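PDB 3K1T: glutamate--cysteine ligase GshA from Methylobacillus flagellatus KT, which probably catalyses the ligation of glutamate to cysteine to form gamma-glutamylcysteine, the first step in glutathione synthesis. Local coordinates for residues I174-D179 against P197-G202; L99-N104 against N162-D167; G13-L18 against A394-P399. All coordinates share one frame; numbering follows the deposited sequence. Where two conformers were deposited one is given.

Contact 1 (I174-D179 against P197-G202); sequences ILLNND and PPLHAG. With SO4 (sulfate ion), chain E.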
# COMPACT_ATOMS: atom_id res chain seq x y z
N ILE A 174 19.09 11.86 0.06
CA ILE A 174 18.64 13.11 0.66
C ILE A 174 17.25 13.43 0.15
O ILE A 174 17.07 13.59 -1.05
CB ILE A 174 19.59 14.26 0.29
CG1 ILE A 174 21.01 13.94 0.79
CG2 ILE A 174 19.09 15.62 0.83
CD1 ILE A 174 22.08 14.78 0.09
N LEU A 175 16.28 13.53 1.04
CA LEU A 175 14.91 13.88 0.68
C LEU A 175 14.67 15.34 0.92
O LEU A 175 14.83 15.83 2.03
CB LEU A 175 13.89 13.03 1.46
CG LEU A 175 12.41 13.30 1.18
CD1 LEU A 175 12.06 12.96 -0.29
CD2 LEU A 175 11.46 12.50 2.14
N LEU A 176 14.35 16.06 -0.15
CA LEU A 176 13.97 17.45 -0.04
C LEU A 176 12.51 17.64 0.36
O LEU A 176 11.60 17.18 -0.34
CB LEU A 176 14.20 18.17 -1.37
CG LEU A 176 15.62 18.15 -1.91
CD1 LEU A 176 15.62 18.64 -3.38
CD2 LEU A 176 16.53 19.00 -0.98
N ASN A 177 12.29 18.35 1.47
CA ASN A 177 10.97 18.90 1.79
C ASN A 177 11.03 20.43 1.72
O ASN A 177 10.28 21.14 2.39
CB ASN A 177 10.49 18.41 3.16
CG ASN A 177 9.00 18.59 3.36
OD1 ASN A 177 8.57 19.34 4.25
ND2 ASN A 177 8.21 17.92 2.51
N ASN A 178 11.94 20.92 0.88
CA ASN A 178 12.25 22.35 0.66
C ASN A 178 12.26 22.48 -0.88
O ASN A 178 13.01 21.76 -1.55
CB ASN A 178 13.63 22.62 1.24
CG ASN A 178 14.10 24.05 1.07
OD1 ASN A 178 13.87 24.69 0.02
ND2 ASN A 178 14.75 24.58 2.11
N ASP A 179 11.41 23.33 -1.43
CA ASP A 179 11.25 23.35 -2.87
C ASP A 179 12.40 24.07 -3.62
O ASP A 179 12.44 24.04 -4.85
CB ASP A 179 9.87 23.91 -3.29
CG ASP A 179 9.71 25.38 -3.05
OD1 ASP A 179 10.69 26.11 -2.80
OD2 ASP A 179 8.55 25.80 -3.12
N PRO A 197 13.33 14.94 -4.87
CA PRO A 197 13.48 14.63 -6.29
C PRO A 197 14.87 15.05 -6.79
O PRO A 197 15.51 15.88 -6.16
CB PRO A 197 12.39 15.50 -6.95
CG PRO A 197 12.10 16.55 -6.00
CD PRO A 197 12.37 16.04 -4.64
N PRO A 198 15.33 14.48 -7.92
CA PRO A 198 16.70 14.77 -8.29
C PRO A 198 16.83 16.08 -9.07
O PRO A 198 16.95 16.06 -10.29
CB PRO A 198 17.09 13.56 -9.14
CG PRO A 198 15.82 13.12 -9.78
CD PRO A 198 14.77 13.35 -8.69
N LEU A 199 16.89 17.20 -8.35
CA LEU A 199 16.99 18.51 -8.98
C LEU A 199 18.46 18.82 -9.29
O LEU A 199 19.37 18.44 -8.54
CB LEU A 199 16.42 19.58 -8.06
CG LEU A 199 15.04 19.31 -7.44
CD1 LEU A 199 14.65 20.49 -6.55
CD2 LEU A 199 13.96 19.08 -8.52
N HIS A 200 18.64 19.58 -10.36
CA HIS A 200 19.95 20.11 -10.81
C HIS A 200 19.89 21.63 -11.00
O HIS A 200 18.81 22.16 -11.30
CB HIS A 200 20.28 19.49 -12.17
CG HIS A 200 20.26 18.00 -12.16
ND1 HIS A 200 21.30 17.25 -11.64
CD2 HIS A 200 19.32 17.11 -12.57
CE1 HIS A 200 21.00 15.96 -11.73
NE2 HIS A 200 19.81 15.85 -12.29
N ALA A 201 21.05 22.29 -10.84
CA ALA A 201 21.20 23.74 -11.06
C ALA A 201 20.44 24.10 -12.34
O ALA A 201 20.59 23.43 -13.35
CB ALA A 201 22.71 24.15 -11.18
N GLY A 202 19.63 25.14 -12.30
CA GLY A 202 18.80 25.52 -13.45
C GLY A 202 17.33 25.30 -13.10
O GLY A 202 16.45 25.95 -13.66
S SO4 E . 24.30 17.73 -9.32
O1 SO4 E . 23.50 16.70 -8.66
O2 SO4 E . 23.64 18.11 -10.58
O3 SO4 E . 24.42 18.92 -8.49
O4 SO4 E . 25.59 17.15 -9.63
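Next to Leu-199, which meets Leu-176 across the contact, the exposed His-200 makes the shortest polar bond here: its ND1 donates to O2 of a sulfate ion at 2.7 Å. The N-H...O angle of 175° makes the bond nearly straight. O2 lies at the ring edge, in the ring plane, where the ND1-H points. Gly-190 N also holds the sulfate, which probably came from the crystallisation liquor. The contact proper is apolar. Leu-176 CD1 reaches Leu-199 CD1 at 3.8 Å, the two side chains crossing obliquely. With CG beside the backbone N (chi1 -59°), Leu-176 carries its CD1 over to Leu-199. Closer to the strand, Leu-176 CB faces Pro-197 CD at 4.3 Å, and Leu-176 CD1 lies 3.9 Å from Pro-197 O. Pro-197 O accepts a weak bond from Leu-199 N at 2.9 Å, closing an inverse gamma turn centred on Pro-198. The turn and the cis peptide before Pro-197 shape the chain leaving strand 194-196, and Leu-199 lies against Leu-176 beyond them. Asn-177 points the other way, its OD1 bonded to Tyr-111 and Asn-114. The evidence places the contact at the C-terminal ends of strands 173-177 and 194-196, parallel neighbours in the mixed sheet, where the outgoing loop folds against Leu-176.

Contact 2 (L99-N104 against N162-D167); sequences LLIPEN and NRLELD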
# COMPACT_ATOMS: atom_id res chain seq x y z
N LEU A 99 18.53 11.50 4.96
CA LEU A 99 18.62 12.86 5.46
C LEU A 99 17.47 13.64 4.88
O LEU A 99 17.31 13.68 3.65
CB LEU A 99 19.96 13.51 5.02
CG LEU A 99 20.26 14.93 5.53
CD1 LEU A 99 20.55 14.92 7.03
CD2 LEU A 99 21.45 15.58 4.77
N LEU A 100 16.66 14.24 5.75
CA LEU A 100 15.52 15.05 5.35
C LEU A 100 15.87 16.53 5.51
O LEU A 100 16.17 17.00 6.60
CB LEU A 100 14.28 14.72 6.20
CG LEU A 100 12.98 15.52 5.93
CD1 LEU A 100 12.39 15.19 4.55
CD2 LEU A 100 11.92 15.23 7.05
N ILE A 101 15.83 17.27 4.40
CA ILE A 101 16.05 18.72 4.42
C ILE A 101 14.71 19.48 4.39
O ILE A 101 14.00 19.44 3.40
CB ILE A 101 16.98 19.18 3.25
CG1 ILE A 101 18.32 18.41 3.31
CG2 ILE A 101 17.19 20.70 3.32
CD1 ILE A 101 19.33 18.77 2.27
N PRO A 102 14.38 20.20 5.46
CA PRO A 102 13.11 20.93 5.56
C PRO A 102 13.20 22.32 4.94
O PRO A 102 14.31 22.79 4.65
CB PRO A 102 12.90 21.03 7.06
CG PRO A 102 14.30 21.19 7.58
CD PRO A 102 15.18 20.36 6.68
N GLU A 103 12.06 22.95 4.72
CA GLU A 103 12.01 24.38 4.42
C GLU A 103 12.76 25.11 5.55
O GLU A 103 12.90 24.58 6.67
CB GLU A 103 10.56 24.87 4.33
CG GLU A 103 9.79 24.52 3.05
CD GLU A 103 10.33 25.23 1.78
OE1 GLU A 103 11.13 26.19 1.92
OE2 GLU A 103 9.98 24.80 0.65
N ASN A 104 13.30 26.29 5.24
CA ASN A 104 14.07 27.06 6.24
C ASN A 104 13.23 27.62 7.42
O ASN A 104 13.80 28.10 8.42
CB ASN A 104 14.89 28.17 5.57
CG ASN A 104 16.13 27.64 4.81
OD1 ASN A 104 16.44 26.45 4.83
ND2 ASN A 104 16.86 28.56 4.16
N ASN A 162 32.18 16.04 -0.92
CA ASN A 162 31.03 15.71 -1.78
C ASN A 162 29.89 14.89 -1.14
O ASN A 162 29.06 14.34 -1.85
CB ASN A 162 31.45 15.13 -3.13
CG ASN A 162 32.29 16.12 -3.94
OD1 ASN A 162 32.24 17.32 -3.67
ND2 ASN A 162 33.08 15.61 -4.90
N ARG A 163 29.82 14.91 0.18
CA ARG A 163 28.70 14.30 0.88
C ARG A 163 28.18 15.24 1.97
O ARG A 163 28.96 15.99 2.60
CB ARG A 163 29.17 12.99 1.52
CG ARG A 163 29.74 11.98 0.52
CD ARG A 163 30.05 10.62 1.23
NE ARG A 163 28.81 9.91 1.59
CZ ARG A 163 28.07 9.20 0.75
NH1 ARG A 163 28.39 9.10 -0.53
NH2 ARG A 163 26.96 8.60 1.18
N LEU A 164 26.88 15.21 2.21
CA LEU A 164 26.32 15.89 3.37
C LEU A 164 26.26 14.92 4.55
O LEU A 164 25.82 13.79 4.38
CB LEU A 164 24.92 16.40 3.08
CG LEU A 164 24.79 17.42 1.96
CD1 LEU A 164 23.32 17.96 1.98
CD2 LEU A 164 25.86 18.57 2.08
N GLU A 165 26.68 15.38 5.72
CA GLU A 165 26.69 14.56 6.92
C GLU A 165 26.13 15.33 8.13
O GLU A 165 26.07 16.59 8.13
CB GLU A 165 28.12 14.05 7.18
CG GLU A 165 28.49 12.81 6.31
CD GLU A 165 29.97 12.70 6.04
OE1 GLU A 165 30.73 13.42 6.74
OE2 GLU A 165 30.37 11.92 5.14
N LEU A 166 25.72 14.57 9.14
CA LEU A 166 25.41 15.08 10.49
C LEU A 166 26.26 14.26 11.45
O LEU A 166 27.00 13.37 11.01
CB LEU A 166 23.91 14.92 10.82
CG LEU A 166 22.92 15.58 9.88
CD1 LEU A 166 21.45 15.20 10.28
CD2 LEU A 166 23.14 17.10 9.83
N ASP A 167 26.15 14.53 12.74
CA ASP A 167 26.94 13.84 13.78
C ASP A 167 26.74 12.34 13.67
O ASP A 167 25.63 11.86 13.84
CB ASP A 167 26.49 14.32 15.17
CG ASP A 167 27.23 13.61 16.32
OD1 ASP A 167 28.47 13.71 16.31
OD2 ASP A 167 26.56 12.98 17.21
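Flat groups play no part among the touching residues: Leu-99 and Ile-101 meet Leu-164 and Leu-166 through aliphatic side chains alone, so there are no ring faces or edges to assign. Leu-99 is the centre of the contact and uses its two methyls on different partners. Leu-99 CD1 lies 3.4 Å from Leu-166 CD1, closer than usual van der Waals contact and thus a tight spot, with Leu-166 CG behind at 3.8 Å; these side chains cross at a slant. Leu-99 CD2 sits 3.9 Å from Leu-164 CB and 4.1 Å from Leu-164 CD1, with the side chains at about a right angle. With CG anti to the backbone N (chi1 -177°), Leu-99 extends toward strand 163-166; chi2 of 70° then splits its methyls between the two leucines. Ile-101 adds the tip of its longer branch, Ile-101 CD1 approaching Leu-164 CD1 at 4.1 Å, so Leu-164 is met by both Leu-99 and Ile-101.

All four residues are buried, and Ile-174 of the adjoining strand also touches Ile-101 and Leu-164. Alternation along strand 97-102 turns Leu-100 to the other face, against Leu-118 and Thr-119 of helix 109-124. The short strand axes approach to 9.4 Å and run at 91° to one another. Strand 163-166 is nevertheless linked to 97-102 through strands 151-160 and 128-133. Such geometry is that of a mixed beta sheet curled over, with its antiparallel extension packed orthogonally on the face of its parallel part.

Contact 3 (G13-L18 against A394-P399); sequences GPLLTL and APDAAP
Leu-16 and Leu-15 receive Asp-396 from the loop ahead of helix 398-421. Leu-16 CD1 lies 3.8 Å from Asp-396 CB, touching chiefly this methylene, with the carboxylate carbon CG next at 4.2 Å and the two side chains at about a right angle. Leu-15 CD2 comes to 3.9 Å from Asp-396 OD1, also crosswise; this is van der Waals contact, not a polar bond. The CG of Leu-15 is anti to its backbone N (chi1 169°), which extends the side chain from the helix toward the acid. Pro-395 completes the first shell, its CB 4.2 Å from Leu-16 O.

The polar end of Asp-396 has its own partner: OD1 forms a salt bridge with Arg-401 NE. Glu-19 OE2 also lies close to OD1, a like charge whose effect the arginine would be expected to offset. Behind the touching residues, the loop is shaped by a type I beta turn from Ala-394 to Ala-397, closed by Ala-397 N to Ala-394 O at 3.0 Å. Asn-400 ND2 bonds to that same Ala-394 O, linking the turn to the start of the helix, whose N-cap is Ala-397. In helix 13-23, Gly-13 O accepts from both Thr-17 N and Thr-17 OG1, each at 2.9 Å.

Pro-395 also rests on Glu-19 and Lys-20, one turn beyond Leu-15 and Leu-16. Thr-17 and Leu-18 touch Ile-228 and Leu-233 of the loop between helix 210-226 and strand 237-241, and the backbone of Leu-15 bonds to Gly-54, between strands 45-52 and 57-63.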
# COMPACT_ATOMS: atom_id res chain seq x y z
N GLY A 13 -23.86 18.88 -14.25
CA GLY A 13 -23.95 17.93 -15.38
C GLY A 13 -22.58 17.45 -15.87
O GLY A 13 -22.36 16.24 -16.06
N PRO A 14 -21.64 18.40 -16.11
CA PRO A 14 -20.33 17.94 -16.60
C PRO A 14 -19.54 17.08 -15.60
O PRO A 14 -18.89 16.12 -16.00
CB PRO A 14 -19.60 19.22 -16.96
CG PRO A 14 -20.74 20.21 -17.27
CD PRO A 14 -21.81 19.85 -16.25
N LEU A 15 -19.60 17.41 -14.32
CA LEU A 15 -18.96 16.59 -13.31
C LEU A 15 -19.56 15.18 -13.34
O LEU A 15 -18.83 14.17 -13.28
CB LEU A 15 -19.13 17.22 -11.92
CG LEU A 15 -18.74 16.39 -10.68
CD1 LEU A 15 -17.18 16.18 -10.68
CD2 LEU A 15 -19.24 17.01 -9.36
N LEU A 16 -20.89 15.10 -13.39
CA LEU A 16 -21.53 13.78 -13.38
C LEU A 16 -21.21 13.01 -14.67
O LEU A 16 -21.07 11.80 -14.63
CB LEU A 16 -23.06 13.88 -13.07
CG LEU A 16 -23.40 13.80 -11.55
CD1 LEU A 16 -22.80 14.98 -10.76
CD2 LEU A 16 -24.90 13.79 -11.26
N THR A 17 -21.08 13.70 -15.80
CA THR A 17 -20.67 13.06 -17.04
C THR A 17 -19.26 12.47 -16.90
O THR A 17 -18.99 11.35 -17.29
CB THR A 17 -20.70 14.04 -18.23
OG1 THR A 17 -22.04 14.51 -18.40
CG2 THR A 17 -20.20 13.35 -19.54
N LEU A 18 -18.34 13.27 -16.39
CA LEU A 18 -16.99 12.76 -16.09
C LEU A 18 -17.01 11.55 -15.18
O LEU A 18 -16.35 10.53 -15.48
CB LEU A 18 -16.15 13.86 -15.48
CG LEU A 18 -14.76 13.46 -14.93
CD1 LEU A 18 -13.85 12.90 -16.01
CD2 LEU A 18 -14.11 14.68 -14.24
N ALA A 394 -24.37 5.62 -7.51
CA ALA A 394 -24.61 6.98 -8.01
C ALA A 394 -23.25 7.59 -8.42
O ALA A 394 -22.28 7.49 -7.68
CB ALA A 394 -25.32 7.87 -6.96
N PRO A 395 -23.19 8.22 -9.60
CA PRO A 395 -21.92 8.74 -10.06
C PRO A 395 -21.27 9.75 -9.10
O PRO A 395 -20.05 9.79 -9.01
CB PRO A 395 -22.25 9.39 -11.40
CG PRO A 395 -23.58 8.81 -11.82
CD PRO A 395 -24.25 8.29 -10.62
N ASP A 396 -22.08 10.55 -8.39
CA ASP A 396 -21.55 11.51 -7.40
C ASP A 396 -21.68 11.06 -5.94
O ASP A 396 -21.53 11.87 -5.04
CB ASP A 396 -22.19 12.91 -7.59
CG ASP A 396 -21.31 14.03 -6.99
OD1 ASP A 396 -20.05 13.96 -7.11
OD2 ASP A 396 -21.90 15.00 -6.39
N ALA A 397 -21.87 9.76 -5.70
CA ALA A 397 -21.72 9.23 -4.36
C ALA A 397 -20.28 9.55 -3.88
O ALA A 397 -19.35 9.64 -4.69
CB ALA A 397 -21.96 7.70 -4.34
N ALA A 398 -20.10 9.68 -2.58
CA ALA A 398 -18.81 10.10 -2.03
C ALA A 398 -17.60 9.29 -2.51
O ALA A 398 -16.60 9.87 -2.95
CB ALA A 398 -18.84 10.16 -0.46
N PRO A 399 -17.69 7.95 -2.49
CA PRO A 399 -16.54 7.17 -2.98
C PRO A 399 -16.26 7.37 -4.46
O PRO A 399 -15.12 7.16 -4.90
CB PRO A 399 -16.94 5.72 -2.73
CG PRO A 399 -18.18 5.77 -1.86
CD PRO A 399 -18.77 7.11 -1.93

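How the contacts relate
From the N terminus, helix 13-23 supplies the first half of contact 3, which closes only at 394-399, ahead of the long C-terminal helix. Within that span the other two contacts follow in series: contact 2 opens at 99-104 and closes at 162-167, then contact 1 runs from 174-179 to 197-202. Their centres are 12 Å apart, and strands 97-102 and 173-177 adjoin in one mixed sheet, with Leu-175 N 2.8 Å from Leu-99 O. Contact 3 lies on the opposite side of the chain's centre, about 37 and 45 Å from contacts 1 and 2, centre to centre. It joins near-terminal parts, whereas contacts 1 and 2 pack a loop and a curled-over strand against neighbouring strands of that sheet.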